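Local coordinates for ferric vibriobactin ABC transporter, periplasmic ferric vibriobactin-binding protein (Vibrio cholerae, PDB 3R5T) that binds the iron-loaded siderophore vibriobactin in the periplasm and probably delivers it to its ABC transporter for uptake, at residues A[148-153]-A[277-282]; A[259-264]-A[284-289]; A[88-93]-A[105-110]; A[9-12]-A[16-19]. All coordinates share one frame; numbering follows the deposited sequence.

The four contacts fall into two touching pairs, one pair in each half of the chain's fold. Interactions 1 and 2 share helix 272-286, and their centres lie about 12 Å apart; I278 CG1 rests 3.6 Å from L263 O where they meet. Interactions 3 and 4 have centres about 11 Å apart and join through packing of L89 CD1 on I19 CD1 at 4.0 Å. Between the pairs the span is long: about 41 Å separates the centres of interactions 2 and 3, which lie on opposite sides of the chain's centre. As for the ligand, in interaction 3 the side chain of V92 is about 12 Å from the bound siderophore.

Interaction 1. Residues A[148-153]-A[277-282]; sequences EQWTKQ and EIINSL
W150 and I279 form a buried apolar contact between two helices: a CH-pi interaction made where the long helix 137-155 runs past the C-terminal helix 272-286. The six-membered ring of the indole does the touching. I279 CG2 lies over one of its faces, 3.8 Å from the centroid and 30° off the ring normal, and its closest carbon is W150 CH2 at 3.3 Å. I279 CB lies almost as near the same carbon, at 3.4 Å, so the branched root of the isoleucine bears on the ring while CD1 leads away. With CG anti to the backbone N (chi1 -176°), W150 sends its indole straight across the gap between the helices. N280 comes at the ring edge instead, its OD1 3.5 Å from W150 CZ2 and its amide plane turned 82° from the indole. That oxygen takes its hydrogen bond from M296 N, and W150 NE1 gives its own to L294 O, so the C-terminal tail satisfies both polar groups, and the NE1 bond should limit rotation of the indole. On a further side helix 185-192 closes the packing, with L189 against I279 and S192 against T151.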
loop_
_atom_site.group_PDB
_atom_site.type_symbol
_atom_site.label_atom_id
_atom_site.label_comp_id
_atom_site.label_asym_id
_atom_site.label_seq_id
_atom_site.Cartn_x
_atom_site.Cartn_y
_atom_site.Cartn_z
ATOM N N GLU A 148 3.876 -2.100 -15.610
ATOM C CA GLU A 148 3.637 -0.852 -16.320
ATOM C C GLU A 148 3.186 -1.099 -17.763
ATOM O O GLU A 148 2.369 -0.350 -18.295
ATOM C CB GLU A 148 4.858 0.072 -16.224
ATOM C CG GLU A 148 4.657 1.213 -15.206
ATOM C CD GLU A 148 5.159 0.944 -13.775
ATOM O OE1 GLU A 148 4.889 -0.137 -13.164
ATOM O OE2 GLU A 148 5.802 1.876 -13.228
ATOM N N GLN A 149 3.699 -2.149 -18.389
ATOM C CA GLN A 149 3.208 -2.555 -19.706
ATOM C C GLN A 149 1.725 -2.894 -19.634
ATOM O O GLN A 149 0.940 -2.557 -20.530
ATOM C CB GLN A 149 3.988 -3.766 -20.227
ATOM C CG GLN A 149 5.305 -3.436 -20.920
ATOM C CD GLN A 149 5.805 -4.587 -21.783
ATOM O OE1 GLN A 149 5.408 -5.738 -21.586
ATOM N NE2 GLN A 149 6.680 -4.281 -22.745
ATOM N N TRP A 150 1.330 -3.554 -18.556
ATOM C CA TRP A 150 -0.064 -3.911 -18.353
ATOM C C TRP A 150 -0.941 -2.688 -18.111
ATOM O O TRP A 150 -2.016 -2.577 -18.700
ATOM C CB TRP A 150 -0.173 -4.870 -17.170
ATOM C CG TRP A 150 -1.563 -5.396 -16.926
ATOM C CD1 TRP A 150 -2.400 -5.968 -17.835
ATOM C CD2 TRP A 150 -2.247 -5.429 -15.670
ATOM N NE1 TRP A 150 -3.586 -6.333 -17.224
ATOM C CE2 TRP A 150 -3.510 -6.017 -15.894
ATOM C CE3 TRP A 150 -1.914 -5.017 -14.380
ATOM C CZ2 TRP A 150 -4.443 -6.202 -14.869
ATOM C CZ3 TRP A 150 -2.847 -5.193 -13.359
ATOM C CH2 TRP A 150 -4.094 -5.780 -13.618
ATOM N N THR A 151 -0.493 -1.768 -17.263
ATOM C CA THR A 151 -1.325 -0.604 -16.959
ATOM C C THR A 151 -1.521 0.263 -18.184
ATOM O O THR A 151 -2.562 0.892 -18.333
ATOM C CB THR A 151 -0.823 0.233 -15.755
ATOM O OG1 THR A 151 0.524 0.663 -15.970
ATOM C CG2 THR A 151 -0.908 -0.573 -14.464
ATOM N N LYS A 152 -0.521 0.276 -19.061
ATOM C CA LYS A 152 -0.626 0.952 -20.350
ATOM C C LYS A 152 -1.782 0.375 -21.148
ATOM O O LYS A 152 -2.630 1.107 -21.661
ATOM C CB LYS A 152 0.673 0.763 -21.128
ATOM C CG LYS A 152 1.771 1.722 -20.750
ATOM C CD LYS A 152 2.021 2.709 -21.879
ATOM C CE LYS A 152 3.141 3.663 -21.519
ATOM N NZ LYS A 152 2.798 4.484 -20.332
ATOM N N GLN A 153 -1.814 -0.949 -21.247
ATOM C CA GLN A 153 -2.869 -1.622 -21.995
ATOM C C GLN A 153 -4.230 -1.334 -21.378
ATOM O O GLN A 153 -5.210 -1.059 -22.076
ATOM C CB GLN A 153 -2.643 -3.128 -22.000
ATOM C CG GLN A 153 -1.510 -3.627 -22.872
ATOM C CD GLN A 153 -1.366 -5.128 -22.749
ATOM O OE1 GLN A 153 -1.564 -5.859 -23.721
ATOM N NE2 GLN A 153 -1.073 -5.602 -21.539
ATOM N N GLU A 277 -5.545 -6.754 -8.131
ATOM C CA GLU A 277 -6.957 -6.936 -7.832
ATOM C C GLU A 277 -7.726 -5.656 -8.168
ATOM O O GLU A 277 -8.800 -5.704 -8.767
ATOM C CB GLU A 277 -7.167 -7.297 -6.355
ATOM C CG GLU A 277 -6.629 -8.666 -5.963
ATOM C CD GLU A 277 -7.078 -9.099 -4.571
ATOM O OE1 GLU A 277 -8.203 -8.740 -4.160
ATOM O OE2 GLU A 277 -6.316 -9.821 -3.903
ATOM N N ILE A 278 -7.185 -4.518 -7.752
ATOM C CA ILE A 278 -7.811 -3.221 -8.004
ATOM C C ILE A 278 -7.971 -2.916 -9.496
ATOM O O ILE A 278 -9.047 -2.516 -9.938
ATOM C CB ILE A 278 -7.044 -2.084 -7.311
ATOM C CG1 ILE A 278 -7.110 -2.266 -5.797
ATOM C CG2 ILE A 278 -7.597 -0.728 -7.722
ATOM C CD1 ILE A 278 -6.111 -1.426 -4.982
ATOM N N ILE A 279 -6.911 -3.104 -10.272
ATOM C CA ILE A 279 -6.981 -2.887 -11.704
ATOM C C ILE A 279 -7.968 -3.854 -12.344
ATOM O O ILE A 279 -8.745 -3.453 -13.218
ATOM C CB ILE A 279 -5.580 -3.013 -12.343
ATOM C CG1 ILE A 279 -4.646 -1.951 -11.751
ATOM C CG2 ILE A 279 -5.645 -2.867 -13.862
ATOM C CD1 ILE A 279 -5.256 -0.559 -11.648
ATOM N N ASN A 280 -7.967 -5.112 -11.903
ATOM C CA ASN A 280 -8.951 -6.078 -12.401
ATOM C C ASN A 280 -10.366 -5.559 -12.173
ATOM O O ASN A 280 -11.226 -5.695 -13.045
ATOM C CB ASN A 280 -8.789 -7.447 -11.736
ATOM C CG ASN A 280 -7.615 -8.248 -12.290
ATOM O OD1 ASN A 280 -7.016 -7.901 -13.315
ATOM N ND2 ASN A 280 -7.281 -9.344 -11.602
ATOM N N SER A 281 -10.614 -4.959 -11.011
ATOM C CA SER A 281 -11.959 -4.467 -10.701
ATOM C C SER A 281 -12.333 -3.315 -11.625
ATOM O O SER A 281 -13.493 -3.168 -12.012
ATOM C CB SER A 281 -12.093 -4.053 -9.223
ATOM O OG SER A 281 -11.535 -2.772 -8.963
ATOM N N LEU A 282 -11.347 -2.513 -12.000
ATOM C CA LEU A 282 -11.600 -1.393 -12.895
ATOM C C LEU A 282 -11.925 -1.886 -14.307
ATOM O O LEU A 282 -12.814 -1.341 -14.968
ATOM C CB LEU A 282 -10.408 -0.434 -12.909
ATOM C CG LEU A 282 -10.102 0.239 -11.565
ATOM C CD1 LEU A 282 -8.959 1.193 -11.769
ATOM C CD2 LEU A 282 -11.326 0.969 -11.013
#

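Interaction 2. Residues A[259-264]-A[284-289]; sequences QVYGLG and RRFAGE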
loop_
_atom_site.group_PDB
_atom_site.type_symbol
_atom_site.label_atom_id
_atom_site.label_comp_id
_atom_site.label_asym_id
_atom_site.label_seq_id
_atom_site.Cartn_x
_atom_site.Cartn_y
_atom_site.Cartn_z
ATOM N N GLN A 259 -21.822 7.273 -8.490
ATOM C CA GLN A 259 -20.524 6.784 -8.908
ATOM C C GLN A 259 -19.640 6.622 -7.685
ATOM O O GLN A 259 -18.572 7.229 -7.568
ATOM C CB GLN A 259 -19.913 7.702 -9.972
ATOM C CG GLN A 259 -20.606 7.524 -11.334
ATOM C CD GLN A 259 -20.310 8.612 -12.359
ATOM O OE1 GLN A 259 -20.822 8.558 -13.477
ATOM N NE2 GLN A 259 -19.516 9.604 -11.986
ATOM N N VAL A 260 -20.121 5.794 -6.756
ATOM C CA VAL A 260 -19.379 5.428 -5.563
ATOM C C VAL A 260 -19.088 3.940 -5.647
ATOM O O VAL A 260 -20.011 3.127 -5.721
ATOM C CB VAL A 260 -20.200 5.673 -4.285
ATOM C CG1 VAL A 260 -19.413 5.218 -3.066
ATOM C CG2 VAL A 260 -20.573 7.133 -4.161
ATOM N N TYR A 261 -17.805 3.594 -5.624
ATOM C CA TYR A 261 -17.370 2.227 -5.860
ATOM C C TYR A 261 -16.419 1.761 -4.769
ATOM O O TYR A 261 -15.658 2.554 -4.208
ATOM C CB TYR A 261 -16.670 2.133 -7.226
ATOM C CG TYR A 261 -17.468 2.752 -8.358
ATOM C CD1 TYR A 261 -18.631 2.147 -8.826
ATOM C CD2 TYR A 261 -17.070 3.952 -8.940
ATOM C CE1 TYR A 261 -19.368 2.715 -9.850
ATOM C CE2 TYR A 261 -17.797 4.522 -9.959
ATOM C CZ TYR A 261 -18.940 3.902 -10.414
ATOM O OH TYR A 261 -19.665 4.476 -11.435
ATOM N N GLY A 262 -16.473 0.476 -4.447
ATOM C CA GLY A 262 -15.444 -0.088 -3.598
ATOM C C GLY A 262 -14.186 -0.350 -4.395
ATOM O O GLY A 262 -14.226 -0.856 -5.514
ATOM N N LEU A 263 -13.053 -0.007 -3.803
ATOM C CA LEU A 263 -11.779 -0.268 -4.453
ATOM C C LEU A 263 -11.418 -1.747 -4.297
ATOM O O LEU A 263 -10.585 -2.279 -5.027
ATOM C CB LEU A 263 -10.714 0.641 -3.857
ATOM C CG LEU A 263 -9.446 0.942 -4.645
ATOM C CD1 LEU A 263 -9.763 1.559 -6.017
ATOM C CD2 LEU A 263 -8.580 1.875 -3.803
ATOM N N GLY A 264 -12.050 -2.407 -3.332
ATOM C CA GLY A 264 -11.943 -3.847 -3.195
ATOM C C GLY A 264 -11.619 -4.264 -1.776
ATOM O O GLY A 264 -11.032 -3.493 -1.017
ATOM N N ARG A 284 -13.320 -4.798 -15.057
ATOM C CA ARG A 284 -14.651 -5.392 -15.009
ATOM C C ARG A 284 -15.746 -4.338 -15.074
ATOM O O ARG A 284 -16.775 -4.547 -15.725
ATOM C CB ARG A 284 -14.825 -6.235 -13.741
ATOM C CG ARG A 284 -14.098 -7.568 -13.772
ATOM C CD ARG A 284 -14.329 -8.363 -12.491
ATOM N NE ARG A 284 -13.237 -9.303 -12.269
ATOM C CZ ARG A 284 -12.342 -9.204 -11.292
ATOM N NH1 ARG A 284 -12.418 -8.222 -10.398
ATOM N NH2 ARG A 284 -11.387 -10.113 -11.196
ATOM N N ARG A 285 -15.548 -3.213 -14.392
ATOM C CA ARG A 285 -16.594 -2.197 -14.367
ATOM C C ARG A 285 -16.548 -1.217 -15.530
ATOM O O ARG A 285 -17.596 -0.804 -16.022
ATOM C CB ARG A 285 -16.635 -1.418 -13.045
ATOM C CG ARG A 285 -17.833 -0.464 -13.005
ATOM C CD ARG A 285 -18.022 0.215 -11.669
ATOM N NE ARG A 285 -18.770 -0.597 -10.712
ATOM C CZ ARG A 285 -20.098 -0.663 -10.620
ATOM N NH1 ARG A 285 -20.889 0.005 -11.448
ATOM N NH2 ARG A 285 -20.638 -1.425 -9.683
ATOM N N PHE A 286 -15.348 -0.840 -15.959
ATOM C CA PHE A 286 -15.207 0.257 -16.925
ATOM C C PHE A 286 -14.743 -0.142 -18.331
ATOM O O PHE A 286 -14.709 0.696 -19.221
ATOM C CB PHE A 286 -14.307 1.366 -16.360
ATOM C CG PHE A 286 -14.813 1.973 -15.074
ATOM C CD1 PHE A 286 -14.092 1.831 -13.896
ATOM C CD2 PHE A 286 -16.006 2.686 -15.042
ATOM C CE1 PHE A 286 -14.556 2.380 -12.707
ATOM C CE2 PHE A 286 -16.467 3.244 -13.854
ATOM C CZ PHE A 286 -15.741 3.089 -12.694
ATOM N N ALA A 287 -14.396 -1.408 -18.534
ATOM C CA ALA A 287 -14.014 -1.886 -19.859
ATOM C C ALA A 287 -15.108 -2.784 -20.427
ATOM O O ALA A 287 -15.911 -3.345 -19.683
ATOM C CB ALA A 287 -12.682 -2.620 -19.803
ATOM N N GLY A 288 -15.149 -2.915 -21.747
ATOM C CA GLY A 288 -16.194 -3.703 -22.376
ATOM C C GLY A 288 -15.844 -5.177 -22.397
ATOM O O GLY A 288 -15.319 -5.721 -21.419
ATOM N N GLU A 289 -16.142 -5.824 -23.517
ATOM C CA GLU A 289 -15.695 -7.190 -23.749
ATOM C C GLU A 289 -14.204 -7.189 -24.047
ATOM O O GLU A 289 -13.688 -8.087 -24.710
ATOM C CB GLU A 289 -16.474 -7.831 -24.900
ATOM C CG GLU A 289 -17.698 -8.609 -24.446
ATOM C CD GLU A 289 -18.552 -7.829 -23.468
ATOM O OE1 GLU A 289 -18.895 -6.669 -23.778
ATOM O OE2 GLU A 289 -18.878 -8.375 -22.391
#
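R285 reaches Y261 by a bend late in its chain: the first two side-chain torsions run extended, then chi3 turns to -84° and lays the guanidinium against the tyrosine ring. F286, the next residue, has its CG beside the backbone N, and the F286 and Y261 side chains extend toward each other. The two residues at the end of helix 272-286 thus bear on a single tyrosine of strand 260-264. Along one side of the phenol, R285 CD sits 3.4 Å from Y261 CE1 and R285 NE 3.3 Å from Y261 CD1. The tyrosine carbons lie over a face of the guanidinium, offset toward its rim, with the two planes 35° apart, so the groups touch obliquely rather than stack flat. F286 makes a T-shaped pair: its edge points at the face of Y261, centroids 5.4 Å apart and planes at 89°, with F286 CZ leading at 3.7 Å from Y261 CE2. R285 CG covers a face of the F286 ring as well, which ties the three side chains into one cluster. The backbone carbon of Q259 packs on the tyrosine face turned away from F286. D237 takes the charged end of R285 in a salt bridge at NH2, which should steady the guanidinium against the ring. Strand 260-264 is an edge strand of the C-terminal sheet, hydrogen-bonded to strand 229-233; T229 touches Y261 there, D237 at the start of helix 237-244 flanks it, and the loop residues L160 and P161 pack on F286.

Interaction 3. Residues A[88-93]-A[105-110]; sequences DLIVVS and PLLQAI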
loop_
_atom_site.group_PDB
_atom_site.type_symbol
_atom_site.label_atom_id
_atom_site.label_comp_id
_atom_site.label_asym_id
_atom_site.label_seq_id
_atom_site.Cartn_x
_atom_site.Cartn_y
_atom_site.Cartn_z
ATOM N N ASP A 88 19.561 -11.784 8.241
ATOM C CA ASP A 88 20.692 -10.960 7.831
ATOM C C ASP A 88 20.262 -9.597 7.283
ATOM O O ASP A 88 21.087 -8.810 6.811
ATOM C CB ASP A 88 21.607 -11.695 6.843
ATOM C CG ASP A 88 20.879 -12.187 5.597
ATOM O OD1 ASP A 88 19.691 -11.835 5.383
ATOM O OD2 ASP A 88 21.530 -12.926 4.817
ATOM N N LEU A 89 18.966 -9.323 7.347
ATOM C CA LEU A 89 18.463 -7.981 7.074
ATOM C C LEU A 89 17.131 -7.858 7.791
ATOM O O LEU A 89 16.292 -8.733 7.668
ATOM C CB LEU A 89 18.257 -7.743 5.572
ATOM C CG LEU A 89 17.768 -6.336 5.197
ATOM C CD1 LEU A 89 18.848 -5.283 5.447
ATOM C CD2 LEU A 89 17.313 -6.280 3.744
ATOM N N ILE A 90 16.936 -6.751 8.497
ATOM C CA ILE A 90 15.667 -6.471 9.171
ATOM C C ILE A 90 15.076 -5.195 8.583
ATOM O O ILE A 90 15.768 -4.177 8.493
ATOM C CB ILE A 90 15.869 -6.310 10.705
ATOM C CG1 ILE A 90 16.396 -7.613 11.306
ATOM C CG2 ILE A 90 14.555 -5.918 11.401
ATOM C CD1 ILE A 90 16.949 -7.467 12.717
ATOM N N VAL A 91 13.810 -5.254 8.159
ATOM C CA VAL A 91 13.177 -4.109 7.512
ATOM C C VAL A 91 12.134 -3.470 8.399
ATOM O O VAL A 91 11.319 -4.171 9.009
ATOM C CB VAL A 91 12.531 -4.493 6.163
ATOM C CG1 VAL A 91 12.057 -3.243 5.443
ATOM C CG2 VAL A 91 13.525 -5.277 5.305
ATOM N N VAL A 92 12.208 -2.145 8.502
ATOM C CA VAL A 92 11.361 -1.354 9.396
ATOM C C VAL A 92 10.686 -0.237 8.615
ATOM O O VAL A 92 11.286 0.327 7.711
ATOM C CB VAL A 92 12.216 -0.732 10.544
ATOM C CG1 VAL A 92 11.361 0.051 11.512
ATOM C CG2 VAL A 92 12.999 -1.805 11.307
ATOM N N SER A 93 9.443 0.082 8.961
ATOM C CA SER A 93 8.727 1.182 8.331
ATOM C C SER A 93 8.804 2.431 9.173
ATOM O O SER A 93 8.926 2.367 10.404
ATOM C CB SER A 93 7.273 0.810 8.043
ATOM O OG SER A 93 6.562 0.616 9.244
ATOM N N PRO A 105 17.541 0.613 17.321
ATOM C CA PRO A 105 18.798 0.285 18.006
ATOM C C PRO A 105 18.835 -1.148 18.555
ATOM O O PRO A 105 19.888 -1.788 18.512
ATOM C CB PRO A 105 18.846 1.310 19.144
ATOM C CG PRO A 105 18.070 2.484 18.607
ATOM C CD PRO A 105 16.927 1.839 17.863
ATOM N N LEU A 106 17.715 -1.648 19.062
ATOM C CA LEU A 106 17.681 -3.023 19.553
ATOM C C LEU A 106 17.800 -4.014 18.404
ATOM O O LEU A 106 18.490 -5.028 18.511
ATOM C CB LEU A 106 16.417 -3.291 20.382
ATOM C CG LEU A 106 16.365 -2.588 21.736
ATOM C CD1 LEU A 106 14.940 -2.543 22.304
ATOM C CD2 LEU A 106 17.312 -3.284 22.706
ATOM N N LEU A 107 17.161 -3.702 17.278
ATOM C CA LEU A 107 17.168 -4.596 16.127
ATOM C C LEU A 107 18.529 -4.613 15.424
ATOM O O LEU A 107 19.002 -5.663 14.992
ATOM C CB LEU A 107 16.068 -4.197 15.144
ATOM C CG LEU A 107 14.634 -4.368 15.670
ATOM C CD1 LEU A 107 13.652 -3.581 14.823
ATOM C CD2 LEU A 107 14.253 -5.846 15.713
ATOM N N GLN A 108 19.154 -3.448 15.315
ATOM C CA GLN A 108 20.458 -3.338 14.663
ATOM C C GLN A 108 21.526 -4.137 15.413
ATOM O O GLN A 108 22.530 -4.541 14.828
ATOM C CB GLN A 108 20.851 -1.863 14.507
ATOM C CG GLN A 108 22.230 -1.613 13.887
ATOM C CD GLN A 108 22.336 -2.018 12.422
ATOM O OE1 GLN A 108 21.414 -1.817 11.618
ATOM N NE2 GLN A 108 23.490 -2.573 12.061
ATOM N N ALA A 109 21.308 -4.372 16.706
ATOM C CA ALA A 109 22.216 -5.205 17.491
ATOM C C ALA A 109 22.176 -6.649 17.011
ATOM O O ALA A 109 23.101 -7.426 17.278
ATOM C CB ALA A 109 21.862 -5.127 18.981
ATOM N N ILE A 110 21.104 -7.008 16.313
ATOM C CA ILE A 110 20.892 -8.370 15.835
ATOM C C ILE A 110 21.340 -8.590 14.396
ATOM O O ILE A 110 21.985 -9.588 14.086
ATOM C CB ILE A 110 19.404 -8.771 15.937
ATOM C CG1 ILE A 110 18.860 -8.458 17.337
ATOM C CG2 ILE A 110 19.230 -10.243 15.570
ATOM C CD1 ILE A 110 17.382 -8.787 17.525
#
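I90, V92 and L107 make the contact by apolar packing, with I110 adding a lesser touch. The helical side is a single turn, and its main side chain, L107, faces two alternate residues of strand 89-93 that point the same way. The tip of L107 meets V92, CD1 to CG2 at 4.0 Å. Its root meets I90 instead: I90 CD1 is 4.2 Å from L107 CB, the two side chains crossing at about a right angle. I110 approaches the same methyl, its CB 4.3 Å from I90 CD1. With CG1 beside its backbone N (chi1 -62°) and the chain extended beyond, I90 carries that terminal methyl out from the strand to the 105-110 segment.

A second kind of contact is methyl against backbone oxygen. I90 CD1 merely lies against L107 O at 3.6 Å, a carbonyl that accepts from I110 N at 2.8 Å. V82 of helix 79-85 touches I90, L79 touches L107, and T113 of the adjoining strand touches all three main residues.

Strand 89-93, helix 104-108 and strand 113-116 form a beta-alpha-beta unit of the N-terminal parallel sheet. Q108 OE1 accepts a hydrogen bond from T113 N of the second strand. Since every touch has carbon on at least one side, packing and exclusion of water do the work between the two segments, while the L107 carbonyl already has I110 N as partner.

Interaction 4. Residues A[9-12]-A[16-19]; sequences FQNA and ITTI. With EDO (1,2-ethanediol), chain E.
The N11 amide is turned edge-on to T17, so that T17 OG1 lies within 3° of the amide plane and receives an almost straight hydrogen bond from ND2 (2.9 Å, 175°). The other end of the same amide, OD1, lies in plane at the edge of the F9 ring. An ethanediol, probably from the crystallisation liquor, sits obliquely to that ring, with its C2 3.4 Å from F9 CD1.

Behind these groups is a short beta hairpin. F9 and T17 are an antiparallel hydrogen-bonded pair: F9 N gives to T17 O at 2.8 Å, and T17 N returns the bond to F9 O at 2.9 Å. Q10 and I16 follow as a non-hydrogen-bonded pair, where I16 CA approaches F9 O at 3.3 Å in a CA-H...O contact. Q10 N donates to the ethanediol O2 at 2.8 Å, and this diol is also bonded to T8 O.

F9 turns its ring away from the partner strand (chi1 -178°), leaving CB to meet I19 CD1 at 4.1 Å. Polar atoms on this side are well supplied. N11 ND2 is also bonded to S15 OG in the turn, OD1 accepts from L115 N, and T17 OG1 in turn bonds T113 O. Both side chains therefore fasten the hairpin to strand 113-116, the edge of the N-terminal sheet. I114 of that strand packs on F9, N11 and T17, and helix 123-134 lies against F9 and I19 through A133.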
loop_
_atom_site.group_PDB
_atom_site.type_symbol
_atom_site.label_atom_id
_atom_site.label_comp_id
_atom_site.label_asym_id
_atom_site.label_seq_id
_atom_site.Cartn_x
_atom_site.Cartn_y
_atom_site.Cartn_z
ATOM N N PHE A 9 22.986 1.581 2.448
ATOM C CA PHE A 9 21.586 1.874 2.202
ATOM C C PHE A 9 21.215 3.154 2.943
ATOM O O PHE A 9 21.501 3.288 4.149
ATOM C CB PHE A 9 20.711 0.709 2.695
ATOM C CG PHE A 9 19.243 0.905 2.435
ATOM C CD1 PHE A 9 18.685 0.517 1.224
ATOM C CD2 PHE A 9 18.425 1.498 3.395
ATOM C CE1 PHE A 9 17.325 0.701 0.982
ATOM C CE2 PHE A 9 17.076 1.692 3.153
ATOM C CZ PHE A 9 16.524 1.299 1.936
ATOM N N GLN A 10 20.569 4.079 2.240
ATOM C CA GLN A 10 20.098 5.314 2.847
ATOM C C GLN A 10 18.704 5.143 3.433
ATOM O O GLN A 10 17.727 4.900 2.714
ATOM C CB GLN A 10 20.128 6.459 1.828
ATOM C CG GLN A 10 21.544 6.839 1.383
ATOM C CD GLN A 10 21.556 7.914 0.314
ATOM O OE1 GLN A 10 20.732 7.904 -0.603
ATOM N NE2 GLN A 10 22.500 8.847 0.418
ATOM N N ASN A 11 18.629 5.245 4.762
ATOM C CA ASN A 11 17.375 5.089 5.504
ATOM C C ASN A 11 16.521 6.345 5.464
ATOM O O ASN A 11 17.027 7.447 5.232
ATOM C CB ASN A 11 17.679 4.717 6.957
ATOM C CG ASN A 11 18.384 3.383 7.080
ATOM O OD1 ASN A 11 17.940 2.382 6.518
ATOM N ND2 ASN A 11 19.494 3.363 7.800
ATOM N N ALA A 12 15.219 6.183 5.692
ATOM C CA ALA A 12 14.283 7.300 5.586
ATOM C C ALA A 12 14.513 8.389 6.625
ATOM O O ALA A 12 13.983 9.484 6.478
ATOM C CB ALA A 12 12.834 6.808 5.643
ATOM N N ILE A 16 22.309 5.886 7.704
ATOM C CA ILE A 16 22.714 4.873 6.739
ATOM C C ILE A 16 22.934 3.525 7.418
ATOM O O ILE A 16 23.215 3.450 8.618
ATOM C CB ILE A 16 23.984 5.273 5.945
ATOM C CG1 ILE A 16 25.183 5.471 6.886
ATOM C CG2 ILE A 16 23.708 6.516 5.119
ATOM C CD1 ILE A 16 26.515 5.668 6.142
ATOM N N THR A 17 22.794 2.460 6.642
ATOM C CA THR A 17 23.069 1.114 7.121
ATOM C C THR A 17 23.966 0.420 6.127
ATOM O O THR A 17 23.667 0.386 4.939
ATOM C CB THR A 17 21.772 0.279 7.275
ATOM O OG1 THR A 17 20.952 0.874 8.279
ATOM C CG2 THR A 17 22.086 -1.164 7.653
ATOM N N THR A 18 25.082 -0.113 6.602
ATOM C CA THR A 18 25.923 -0.916 5.739
ATOM C C THR A 18 25.448 -2.355 5.754
ATOM O O THR A 18 25.322 -2.998 6.805
ATOM C CB THR A 18 27.402 -0.817 6.137
ATOM O OG1 THR A 18 27.823 0.537 5.991
ATOM C CG2 THR A 18 28.270 -1.707 5.254
ATOM N N ILE A 19 25.131 -2.849 4.569
ATOM C CA ILE A 19 24.750 -4.234 4.404
ATOM C C ILE A 19 25.963 -4.996 3.891
ATOM O O ILE A 19 26.406 -4.808 2.760
ATOM C CB ILE A 19 23.553 -4.352 3.449
ATOM C CG1 ILE A 19 22.414 -3.430 3.907
ATOM C CG2 ILE A 19 23.090 -5.782 3.353
ATOM C CD1 ILE A 19 21.254 -3.377 2.935
HETATM C C1 EDO E . 20.352 2.015 -1.865
HETATM O O1 EDO E . 21.369 1.164 -1.302
HETATM C C2 EDO E . 19.851 3.012 -0.818
HETATM O O2 EDO E . 20.829 4.025 -0.570
#